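Putative polysaccharide biosynthesis protein with aminopeptidase-like domain (Clostridium acetobutylicum, PDB 3K9T) is of uncertain function but binds zinc and, despite an aminopeptidase-like domain, probably takes part in making modified polysaccharides rather than in cleaving peptides. Local coordinates at residues K47-E52 and L203-A208; Y169-I174 and S219-F224; Y359-P364 and W394-S399; F390-V395 and K420-A425. All blocks are in the same frame, centred on the assembly; numbering follows the deposited sequence.

Interaction 1 of 4, residues K47-E52 and L203-A208; sequences KHIPLE and LITFIA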
# COMPACT_ATOMS: atom_id res chain seq x y z
N LYS A 47 41.07 9.88 -25.57
CA LYS A 47 42.25 10.19 -24.77
C LYS A 47 42.09 9.62 -23.36
O LYS A 47 43.06 9.53 -22.62
CB LYS A 47 42.53 11.68 -24.69
CG LYS A 47 42.97 12.28 -26.00
CD LYS A 47 43.58 13.63 -25.79
CE LYS A 47 42.56 14.69 -25.59
NZ LYS A 47 43.22 15.96 -25.31
N HIS A 48 40.89 9.20 -22.99
CA HIS A 48 40.63 8.64 -21.68
C HIS A 48 40.28 7.15 -21.70
O HIS A 48 40.71 6.40 -20.81
CB HIS A 48 39.48 9.41 -21.02
CG HIS A 48 39.80 10.85 -20.76
ND1 HIS A 48 40.28 11.28 -19.55
CD2 HIS A 48 39.74 11.94 -21.56
CE1 HIS A 48 40.49 12.59 -19.60
NE2 HIS A 48 40.16 13.01 -20.81
N ILE A 49 39.46 6.74 -22.65
CA ILE A 49 39.05 5.34 -22.76
C ILE A 49 39.08 4.89 -24.23
O ILE A 49 38.99 5.71 -25.15
CB ILE A 49 37.61 5.08 -22.15
CG1 ILE A 49 36.53 5.87 -22.90
CG2 ILE A 49 37.57 5.43 -20.68
CD1 ILE A 49 35.08 5.41 -22.67
N PRO A 50 39.20 3.57 -24.46
CA PRO A 50 39.10 3.15 -25.82
C PRO A 50 37.65 3.27 -26.24
O PRO A 50 36.76 3.19 -25.36
CB PRO A 50 39.52 1.67 -25.76
CG PRO A 50 40.06 1.46 -24.40
CD PRO A 50 39.32 2.43 -23.55
N LEU A 51 37.40 3.51 -27.53
CA LEU A 51 36.07 3.39 -28.08
C LEU A 51 36.15 2.79 -29.45
O LEU A 51 37.11 2.99 -30.19
CB LEU A 51 35.37 4.72 -28.25
CG LEU A 51 34.87 5.59 -27.13
CD1 LEU A 51 34.49 6.93 -27.78
CD2 LEU A 51 33.70 4.95 -26.31
N GLU A 52 35.11 2.05 -29.81
CA GLU A 52 34.89 1.73 -31.19
C GLU A 52 33.91 2.80 -31.73
O GLU A 52 32.83 3.03 -31.17
CB GLU A 52 34.35 0.33 -31.38
CG GLU A 52 34.07 0.11 -32.84
CD GLU A 52 33.65 -1.30 -33.17
OE1 GLU A 52 33.33 -2.07 -32.24
OE2 GLU A 52 33.63 -1.60 -34.39
N LEU A 203 31.06 12.14 -17.15
CA LEU A 203 30.87 11.18 -16.04
C LEU A 203 31.06 9.73 -16.49
O LEU A 203 31.80 8.98 -15.88
CB LEU A 203 29.51 11.36 -15.35
CG LEU A 203 29.09 10.25 -14.37
CD1 LEU A 203 29.95 10.40 -13.19
CD2 LEU A 203 27.61 10.28 -13.97
N ILE A 204 30.33 9.34 -17.51
CA ILE A 204 30.35 7.98 -18.03
C ILE A 204 31.79 7.65 -18.48
O ILE A 204 32.26 6.54 -18.26
CB ILE A 204 29.27 7.88 -19.17
CG1 ILE A 204 27.87 7.90 -18.56
CG2 ILE A 204 29.36 6.72 -20.00
CD1 ILE A 204 27.67 6.91 -17.56
N THR A 205 32.51 8.63 -19.01
CA THR A 205 33.90 8.42 -19.40
C THR A 205 34.73 7.95 -18.20
O THR A 205 35.42 6.92 -18.26
CB THR A 205 34.49 9.64 -20.10
OG1 THR A 205 33.76 9.82 -21.33
CG2 THR A 205 36.00 9.45 -20.42
N PHE A 206 34.59 8.67 -17.09
CA PHE A 206 35.31 8.33 -15.88
C PHE A 206 34.83 7.06 -15.16
O PHE A 206 35.61 6.38 -14.52
CB PHE A 206 35.43 9.54 -14.95
CG PHE A 206 36.56 10.46 -15.34
CD1 PHE A 206 36.43 11.33 -16.41
CD2 PHE A 206 37.78 10.38 -14.69
CE1 PHE A 206 37.48 12.14 -16.79
CE2 PHE A 206 38.83 11.19 -15.06
CZ PHE A 206 38.69 12.08 -16.10
N ILE A 207 33.55 6.73 -15.29
CA ILE A 207 33.07 5.48 -14.75
C ILE A 207 33.74 4.37 -15.54
O ILE A 207 34.31 3.48 -14.95
CB ILE A 207 31.54 5.34 -14.79
CG1 ILE A 207 30.95 6.32 -13.77
CG2 ILE A 207 31.11 3.88 -14.47
CD1 ILE A 207 29.54 6.65 -14.08
N ALA A 208 33.69 4.45 -16.87
CA ALA A 208 34.36 3.47 -17.77
C ALA A 208 35.85 3.35 -17.41
O ALA A 208 36.38 2.24 -17.27
CB ALA A 208 34.18 3.85 -19.24
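His-48 lays its CB and the root of its imidazole across the methyl group of Thr-205, CB coming to 3.5 Å from Thr-205 CG2, and the two side chains cross at about a right angle. With its first torsion at -64°, CG is placed beside the backbone N, and the ring reaches on to Phe-206. There ND1 of His-48 lies 3.9 Å from Phe-206 CZ; the centroids are 5.4 Å apart and the planes are inclined at 53°. The same ND1 finds its polar partner in Lys-209, one residue past the helical segment, so the imidazole is held by a bond on top of its apolar neighbours.

Ile-49 drives both ends of its branch into the same helix. Its CD1 touches Ala-208 CB at 3.9 Å, while CG2 lies 3.6 Å from Thr-205 O. Thr-205 turns its hydroxyl elsewhere, OG1 bonding back to Val-201 O one helical turn earlier, which leaves the methyl to meet His-48.

No hydrogen bond joins the two segments; the loop simply beds onto helix 194-211. Helix 12-26 packs against Phe-206 and Thr-205, Tyr-172 of strand 166-174 lies against Ile-49 and Ala-208, and strand 219-225 offers Phe-222 and Phe-224, so the loop enters strand 52-57 along the seam between helix and sheet.

Interaction 2 of 4, residues Y169-I174 and S219-F224; sequences YGEYYI and SYRFLF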
# COMPACT_ATOMS: atom_id res chain seq x y z
N TYR A 169 28.52 7.25 -33.76
CA TYR A 169 28.33 6.87 -32.35
C TYR A 169 29.53 6.08 -31.86
O TYR A 169 30.20 5.40 -32.64
CB TYR A 169 27.00 6.14 -32.06
CG TYR A 169 26.86 4.71 -32.56
CD1 TYR A 169 27.32 3.66 -31.82
CD2 TYR A 169 26.21 4.43 -33.72
CE1 TYR A 169 27.16 2.39 -32.23
CE2 TYR A 169 26.04 3.14 -34.15
CZ TYR A 169 26.51 2.13 -33.41
OH TYR A 169 26.37 0.83 -33.86
N GLY A 170 29.83 6.22 -30.57
CA GLY A 170 30.94 5.52 -29.94
C GLY A 170 30.49 4.49 -28.91
O GLY A 170 29.47 4.64 -28.26
N GLU A 171 31.31 3.47 -28.71
CA GLU A 171 30.93 2.36 -27.85
C GLU A 171 32.16 1.71 -27.20
O GLU A 171 33.19 1.50 -27.86
CB GLU A 171 30.19 1.35 -28.71
CG GLU A 171 29.67 0.13 -28.05
CD GLU A 171 28.82 -0.71 -29.03
OE1 GLU A 171 28.68 -0.34 -30.21
OE2 GLU A 171 28.25 -1.73 -28.60
N TYR A 172 32.05 1.41 -25.91
CA TYR A 172 33.12 0.72 -25.19
C TYR A 172 32.51 -0.43 -24.40
O TYR A 172 31.49 -0.24 -23.73
CB TYR A 172 33.84 1.68 -24.26
CG TYR A 172 34.91 1.04 -23.41
CD1 TYR A 172 35.87 0.20 -23.97
CD2 TYR A 172 34.99 1.32 -22.05
CE1 TYR A 172 36.83 -0.37 -23.18
CE2 TYR A 172 35.97 0.76 -21.26
CZ TYR A 172 36.88 -0.08 -21.83
OH TYR A 172 37.84 -0.62 -21.03
N TYR A 173 33.10 -1.61 -24.54
CA TYR A 173 32.60 -2.83 -23.89
C TYR A 173 33.66 -3.47 -23.00
O TYR A 173 34.75 -3.70 -23.44
CB TYR A 173 32.24 -3.85 -24.95
CG TYR A 173 31.71 -5.13 -24.40
CD1 TYR A 173 30.44 -5.19 -23.83
CD2 TYR A 173 32.46 -6.30 -24.45
CE1 TYR A 173 29.94 -6.35 -23.34
CE2 TYR A 173 31.95 -7.50 -23.94
CZ TYR A 173 30.71 -7.50 -23.40
OH TYR A 173 30.20 -8.66 -22.90
N ILE A 174 33.31 -3.72 -21.75
CA ILE A 174 34.15 -4.43 -20.80
C ILE A 174 33.50 -5.80 -20.60
O ILE A 174 32.33 -5.88 -20.19
CB ILE A 174 34.21 -3.72 -19.45
CG1 ILE A 174 34.82 -2.33 -19.59
CG2 ILE A 174 35.01 -4.52 -18.43
CD1 ILE A 174 34.78 -1.51 -18.30
N SER A 219 29.30 -7.75 -17.35
CA SER A 219 29.85 -7.07 -18.50
C SER A 219 29.21 -5.71 -18.49
O SER A 219 28.10 -5.56 -17.98
CB SER A 219 29.54 -7.81 -19.79
OG SER A 219 30.31 -9.00 -19.88
N TYR A 220 29.94 -4.71 -19.00
CA TYR A 220 29.50 -3.35 -19.01
C TYR A 220 29.67 -2.76 -20.40
O TYR A 220 30.72 -2.92 -21.00
CB TYR A 220 30.28 -2.53 -17.98
CG TYR A 220 29.90 -2.87 -16.57
CD1 TYR A 220 30.42 -4.02 -15.97
CD2 TYR A 220 29.02 -2.06 -15.84
CE1 TYR A 220 30.07 -4.35 -14.68
CE2 TYR A 220 28.66 -2.38 -14.53
CZ TYR A 220 29.18 -3.55 -13.96
OH TYR A 220 28.85 -3.91 -12.68
N ARG A 221 28.64 -2.09 -20.90
CA ARG A 221 28.70 -1.42 -22.18
C ARG A 221 28.39 0.03 -22.01
O ARG A 221 27.43 0.40 -21.34
CB ARG A 221 27.69 -2.01 -23.12
CG ARG A 221 27.75 -1.47 -24.56
CD ARG A 221 26.65 -2.12 -25.45
NE ARG A 221 26.75 -3.58 -25.38
CZ ARG A 221 27.66 -4.32 -26.02
NH1 ARG A 221 28.55 -3.75 -26.81
NH2 ARG A 221 27.68 -5.65 -25.89
N PHE A 222 29.20 0.88 -22.64
CA PHE A 222 29.02 2.31 -22.51
C PHE A 222 28.75 2.87 -23.89
O PHE A 222 29.60 2.78 -24.75
CB PHE A 222 30.26 2.93 -21.94
CG PHE A 222 30.69 2.37 -20.65
CD1 PHE A 222 31.39 1.18 -20.60
CD2 PHE A 222 30.44 3.07 -19.48
CE1 PHE A 222 31.82 0.64 -19.37
CE2 PHE A 222 30.87 2.55 -18.25
CZ PHE A 222 31.56 1.33 -18.20
N LEU A 223 27.58 3.47 -24.09
CA LEU A 223 27.15 4.01 -25.38
C LEU A 223 27.20 5.53 -25.36
O LEU A 223 26.61 6.15 -24.48
CB LEU A 223 25.74 3.53 -25.70
CG LEU A 223 25.22 3.96 -27.05
CD1 LEU A 223 26.05 3.32 -28.17
CD2 LEU A 223 23.76 3.59 -27.14
N PHE A 224 27.93 6.10 -26.31
CA PHE A 224 27.95 7.55 -26.54
C PHE A 224 27.36 7.82 -27.95
O PHE A 224 27.99 7.56 -28.97
CB PHE A 224 29.36 8.09 -26.49
CG PHE A 224 30.08 7.87 -25.21
CD1 PHE A 224 30.68 6.65 -24.94
CD2 PHE A 224 30.26 8.91 -24.32
CE1 PHE A 224 31.42 6.46 -23.77
CE2 PHE A 224 31.00 8.73 -23.15
CZ PHE A 224 31.57 7.51 -22.88
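Arg-221 reaches over strand 166-174 from the neighbouring strand 219-225. From CB, Arg-221 sends CG off opposite the backbone N (-174°), to 4.0 Å from Tyr-172 O, and CD comes to 3.6 Å from Glu-171 OE2. A bend at the third torsion (-54°) then swings the guanidinium over Tyr-173. NE leaves the pair to bind Glu-181, while Arg-221 NH1 makes a salt bridge to Glu-171 OE2 at 2.7 Å, as a hydrogen bond weak and bent. The carboxylate oxygen sits at the guanidinium edge, with the two planes steeply inclined. Arg-221 NH2 runs beside Tyr-173, 3.5 Å from Tyr-173 CD1, and that carbon lies over one guanidinium face, toward its rim, the planes only 17° apart. Two carboxylates thus flank a largely buried arginine, which probably stabilises its charge.

On the other face, Phe-222 and Tyr-172 lie side by side, their rings slid apart so that they barely overlap, and Ile-174 CD1 meets the Phe-222 ring edge, 3.8 Å from CE1. Gly-170, Tyr-172 and Ile-174 each exchange two backbone hydrogen bonds with Phe-224, Phe-222 and Tyr-220 respectively.

These are adjacent antiparallel strands of an eight-stranded mixed sheet whose order, 1-2-4-3-5-8-6-7, is that of the zinc-dependent exopeptidase fold.

Interaction 3 of 4, residues Y359-P364 and W394-S399; sequences YLNLNP and WVLNMS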
# COMPACT_ATOMS: atom_id res chain seq x y z
N TYR A 359 22.56 -16.22 -0.96
CA TYR A 359 23.23 -17.25 -0.18
C TYR A 359 22.24 -18.19 0.49
O TYR A 359 21.05 -17.91 0.63
CB TYR A 359 24.07 -16.63 0.94
CG TYR A 359 25.25 -15.77 0.54
CD1 TYR A 359 26.52 -16.32 0.36
CD2 TYR A 359 25.13 -14.38 0.47
CE1 TYR A 359 27.63 -15.51 0.05
CE2 TYR A 359 26.23 -13.56 0.16
CZ TYR A 359 27.47 -14.14 -0.05
OH TYR A 359 28.54 -13.33 -0.36
N LEU A 360 22.76 -19.34 0.89
CA LEU A 360 22.02 -20.31 1.65
C LEU A 360 22.72 -20.47 3.00
O LEU A 360 23.92 -20.71 3.06
CB LEU A 360 22.00 -21.64 0.92
CG LEU A 360 21.13 -22.71 1.54
CD1 LEU A 360 19.68 -22.31 1.37
CD2 LEU A 360 21.43 -24.01 0.84
N ASN A 361 21.98 -20.28 4.07
CA ASN A 361 22.45 -20.55 5.43
C ASN A 361 22.71 -22.05 5.57
O ASN A 361 21.79 -22.85 5.41
CB ASN A 361 21.36 -20.07 6.42
CG ASN A 361 21.75 -20.18 7.87
OD1 ASN A 361 22.68 -20.89 8.23
ND2 ASN A 361 20.99 -19.51 8.73
N LEU A 362 23.97 -22.43 5.84
CA LEU A 362 24.32 -23.85 6.01
C LEU A 362 23.99 -24.43 7.37
O LEU A 362 24.17 -25.63 7.57
CB LEU A 362 25.79 -24.11 5.65
CG LEU A 362 26.10 -23.85 4.16
CD1 LEU A 362 27.52 -24.14 3.94
CD2 LEU A 362 25.26 -24.69 3.22
N ASN A 363 23.51 -23.58 8.28
CA ASN A 363 23.03 -23.99 9.60
C ASN A 363 21.64 -23.38 9.83
O ASN A 363 21.43 -22.57 10.72
CB ASN A 363 23.99 -23.52 10.70
CG ASN A 363 23.67 -24.13 12.07
OD1 ASN A 363 24.12 -25.22 12.38
ND2 ASN A 363 22.90 -23.41 12.88
N PRO A 364 20.67 -23.78 9.02
CA PRO A 364 19.36 -23.11 9.12
C PRO A 364 18.53 -23.49 10.35
O PRO A 364 17.64 -22.74 10.73
CB PRO A 364 18.65 -23.57 7.85
CG PRO A 364 19.23 -24.97 7.59
CD PRO A 364 20.67 -24.89 8.06
N TRP A 394 20.25 -11.08 10.60
CA TRP A 394 19.38 -10.92 9.43
C TRP A 394 19.81 -11.80 8.26
O TRP A 394 18.95 -12.44 7.63
CB TRP A 394 19.36 -9.49 8.93
CG TRP A 394 18.33 -8.64 9.57
CD1 TRP A 394 18.55 -7.55 10.34
CD2 TRP A 394 16.93 -8.82 9.51
NE1 TRP A 394 17.36 -7.02 10.75
CE2 TRP A 394 16.34 -7.78 10.25
CE3 TRP A 394 16.10 -9.77 8.90
CZ2 TRP A 394 14.96 -7.63 10.38
CZ3 TRP A 394 14.72 -9.65 9.05
CH2 TRP A 394 14.16 -8.59 9.79
N VAL A 395 21.11 -11.80 7.94
CA VAL A 395 21.63 -12.59 6.85
C VAL A 395 21.38 -14.08 7.08
O VAL A 395 20.94 -14.80 6.18
CB VAL A 395 23.11 -12.35 6.60
CG1 VAL A 395 23.63 -13.38 5.64
CG2 VAL A 395 23.32 -10.96 6.03
N LEU A 396 21.61 -14.54 8.30
CA LEU A 396 21.37 -15.95 8.62
C LEU A 396 19.89 -16.27 8.52
O LEU A 396 19.50 -17.31 8.00
CB LEU A 396 21.88 -16.30 10.01
CG LEU A 396 23.42 -16.31 10.14
CD1 LEU A 396 23.86 -16.19 11.58
CD2 LEU A 396 23.96 -17.59 9.52
N ASN A 397 19.08 -15.34 9.00
CA ASN A 397 17.68 -15.60 9.14
C ASN A 397 16.97 -15.62 7.80
O ASN A 397 16.11 -16.48 7.57
CB ASN A 397 17.05 -14.60 10.10
CG ASN A 397 15.57 -14.75 10.17
OD1 ASN A 397 14.88 -14.17 9.36
ND2 ASN A 397 15.07 -15.56 11.12
N MSE A 398 17.36 -14.72 6.92
CA MSE A 398 16.71 -14.64 5.62
C MSE A 398 17.40 -15.39 4.47
O MSE A 398 16.86 -15.41 3.39
CB MSE A 398 16.53 -13.18 5.22
CG MSE A 398 15.46 -12.47 6.06
SE MSE A 398 15.34 -10.62 5.57
CE MSE A 398 14.40 -10.84 3.85
N SER A 399 18.57 -15.99 4.68
CA SER A 399 19.22 -16.70 3.59
C SER A 399 18.67 -18.12 3.42
O SER A 399 19.30 -19.13 3.76
CB SER A 399 20.74 -16.70 3.77
OG SER A 399 21.23 -15.39 3.57
O HOH W 1 21.30 -14.36 0.85
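Asn-361 carries both direct hydrogen bonds between strand 358-361 and the end of helix 389-398. Its backbone N gives an almost straight bond of 2.9 Å to Ser-399 O. Its amide ND2 bonds to Leu-396 O at 2.8 Å, approaching from above the carbonyl plane rather than along a lone pair. CG stands opposite the backbone N (-175°), which carries the amide across to the helix. The other end of that amide looks back into its own loop: OD1 accepts from Asn-363 N in an Asx turn, so both ends of the group are engaged and its flip is fixed.

Bonds relayed through the Ser-399 hydroxyl come next. Ser-399 OG donates to Val-395 O at 2.7 Å, one turn back along the helix, and accepts from a water 2.9 Å away. That water in turn accepts from Tyr-359 N, tying the start of the 359-364 segment to the helix end.

Van der Waals packing fills in between the bonds. Ser-399 CB lies 3.4 Å from Tyr-359 O, and Leu-396 CD2 comes alongside the Asn-361 amide, 3.6 Å from ND2, the two side chains crossing at a slant.

This part of the permuted winged helix-turn-helix domain also borders the second subunit: Pro-305 of that subunit packs on Asn-361, and its Trp-295 meets the Trp-394 ring nearly at right angles. Within the chain, strand 358-361 pairs with strand 432-434 through Leu-360 and Lys-433, while helix 416-428 packs against Val-395, Leu-396 and Tyr-359.

Interaction 4 of 4, residues F390-V395 and K420-A425; sequences FAMFWV and KYAADA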
# COMPACT_ATOMS: atom_id res chain seq x y z
N PHE A 390 23.82 -7.67 14.55
CA PHE A 390 22.45 -7.50 14.05
C PHE A 390 22.37 -7.79 12.56
O PHE A 390 21.53 -8.55 12.14
CB PHE A 390 21.93 -6.11 14.36
CG PHE A 390 22.00 -5.79 15.80
CD1 PHE A 390 21.03 -6.28 16.66
CD2 PHE A 390 23.08 -5.07 16.32
CE1 PHE A 390 21.10 -6.02 18.02
CE2 PHE A 390 23.17 -4.81 17.67
CZ PHE A 390 22.17 -5.28 18.53
N ALA A 391 23.26 -7.19 11.77
CA ALA A 391 23.32 -7.52 10.36
C ALA A 391 23.48 -9.05 10.16
O ALA A 391 22.85 -9.69 9.29
CB ALA A 391 24.50 -6.76 9.67
N MSE A 392 24.34 -9.67 10.95
CA MSE A 392 24.62 -11.09 10.72
C MSE A 392 23.38 -11.92 10.93
O MSE A 392 23.10 -12.81 10.11
CB MSE A 392 25.75 -11.60 11.62
CG MSE A 392 27.07 -11.06 11.19
SE MSE A 392 28.58 -11.94 11.99
CE MSE A 392 27.89 -12.68 13.66
N PHE A 393 22.63 -11.62 12.00
CA PHE A 393 21.41 -12.35 12.33
C PHE A 393 20.35 -12.25 11.24
O PHE A 393 19.62 -13.21 11.00
CB PHE A 393 20.82 -11.90 13.66
CG PHE A 393 21.61 -12.32 14.87
CD1 PHE A 393 21.93 -13.66 15.08
CD2 PHE A 393 21.96 -11.39 15.85
CE1 PHE A 393 22.64 -14.05 16.21
CE2 PHE A 393 22.68 -11.77 16.97
CZ PHE A 393 23.01 -13.11 17.16
N TRP A 394 20.25 -11.08 10.60
CA TRP A 394 19.38 -10.92 9.43
C TRP A 394 19.81 -11.80 8.26
O TRP A 394 18.95 -12.44 7.63
CB TRP A 394 19.36 -9.49 8.93
CG TRP A 394 18.33 -8.64 9.57
CD1 TRP A 394 18.55 -7.55 10.34
CD2 TRP A 394 16.93 -8.82 9.51
NE1 TRP A 394 17.36 -7.02 10.75
CE2 TRP A 394 16.34 -7.78 10.25
CE3 TRP A 394 16.10 -9.77 8.90
CZ2 TRP A 394 14.96 -7.63 10.38
CZ3 TRP A 394 14.72 -9.65 9.05
CH2 TRP A 394 14.16 -8.59 9.79
N VAL A 395 21.11 -11.80 7.94
CA VAL A 395 21.63 -12.59 6.85
C VAL A 395 21.38 -14.08 7.08
O VAL A 395 20.94 -14.80 6.18
CB VAL A 395 23.11 -12.35 6.60
CG1 VAL A 395 23.63 -13.38 5.64
CG2 VAL A 395 23.32 -10.96 6.03
N LYS A 420 26.35 -6.64 3.39
CA LYS A 420 27.37 -7.29 2.57
C LYS A 420 28.54 -7.78 3.39
O LYS A 420 29.00 -8.93 3.25
CB LYS A 420 27.86 -6.28 1.51
CG LYS A 420 28.68 -6.89 0.38
CD LYS A 420 30.16 -7.03 0.74
CE LYS A 420 30.99 -7.37 -0.49
NZ LYS A 420 32.38 -7.74 -0.12
N TYR A 421 29.04 -6.91 4.25
CA TYR A 421 30.15 -7.25 5.09
C TYR A 421 29.75 -8.29 6.13
O TYR A 421 30.56 -9.13 6.51
CB TYR A 421 30.74 -6.00 5.73
CG TYR A 421 31.35 -5.03 4.75
CD1 TYR A 421 32.19 -5.48 3.73
CD2 TYR A 421 31.13 -3.65 4.87
CE1 TYR A 421 32.76 -4.60 2.84
CE2 TYR A 421 31.70 -2.75 3.96
CZ TYR A 421 32.52 -3.23 2.95
OH TYR A 421 33.07 -2.34 2.05
N ALA A 422 28.49 -8.26 6.57
CA ALA A 422 28.02 -9.28 7.50
C ALA A 422 28.04 -10.65 6.80
O ALA A 422 28.54 -11.62 7.35
CB ALA A 422 26.63 -8.93 8.09
N ALA A 423 27.54 -10.67 5.56
CA ALA A 423 27.53 -11.86 4.71
C ALA A 423 28.94 -12.35 4.40
O ALA A 423 29.17 -13.56 4.31
CB ALA A 423 26.77 -11.58 3.41
N ASP A 424 29.88 -11.42 4.23
CA ASP A 424 31.27 -11.81 3.98
C ASP A 424 31.78 -12.64 5.13
O ASP A 424 32.27 -13.74 4.95
CB ASP A 424 32.20 -10.59 3.81
CG ASP A 424 32.04 -9.91 2.45
OD1 ASP A 424 31.42 -10.52 1.57
OD2 ASP A 424 32.52 -8.76 2.26
N ALA A 425 31.64 -12.09 6.33
CA ALA A 425 32.15 -12.71 7.54
C ALA A 425 31.54 -14.12 7.74
O ALA A 425 32.23 -15.08 8.11
CB ALA A 425 31.84 -11.81 8.71
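Ala-422 presses its single methyl into helix 389-398 beside Ala-391, and everything close in this contact gathers round it. The two CB atoms, Ala-391 CB and Ala-422 CB, stand 3.4 Å apart. Ala-422 CB also lies 3.7 Å from the backbone N of Met-392, so the methyl rests on the main chain as well as on side chains. Met-392, a selenomethionine, adds a wall: its first torsion of -71° brings CG alongside, 3.8 Å from Ala-422 CB. Small residues at this crossing let the axes of segments 390-395 and 420-425 approach to 8.4 Å at a crossing angle of -73°.

One turn further on the fit is slacker. Val-395 straddles the neighbouring alanines with its two branches, CG2 of Val-395 4.4 Å from Ala-422 CB and CG1 4.3 Å from Ala-423 CB. Other residues complete that side: Ile-419 and Leu-426 also pack on Val-395, and Leu-405 on Ala-423.

Lys-420 and Asp-424 take no part in the crossing. Lys-420 NZ reaches Asp-424 OD2 at 2.6 Å, using the carboxylate's syn lone pair; Glu-3 is a second salt-bridge partner for that lysine. Tyr-421 beside it is exposed. On the other helix Phe-390 points away, meeting Trp-295 of the second subunit edge-to-face.

With methyl and methylene groups doing most of the touching and no hydrogen bond or charge pair between the segments, the crossing depends on close apolar fit in the winged helix-turn-helix domain; the Lys-420 to Asp-424 salt bridge lies off the interface, where helix 416-428 meets helix 336-355 and Glu-3.

From the N terminus, interaction 1 opens at 47-52 and closes at 203-208; interaction 2 opens within that loop, at 169-174, and closes beyond it at 219-224, so the two cross. They touch, through a probable Glu-52 to Glu-171 backbone bond and Phe-222 against Ala-208, joining the edge strand, the two strands next to it and the covering helix of the aminopeptidase-like domain. Interactions 3 and 4 both come later in the chain, in the winged helix-turn-helix domain. Interaction 3 closes on helix 389-398, where interaction 4 begins, and they share Trp-394 and Val-395. That helix thus ties strand 358-361 to helix 416-428. Interactions 1 and 3 have centres about 40 Å apart.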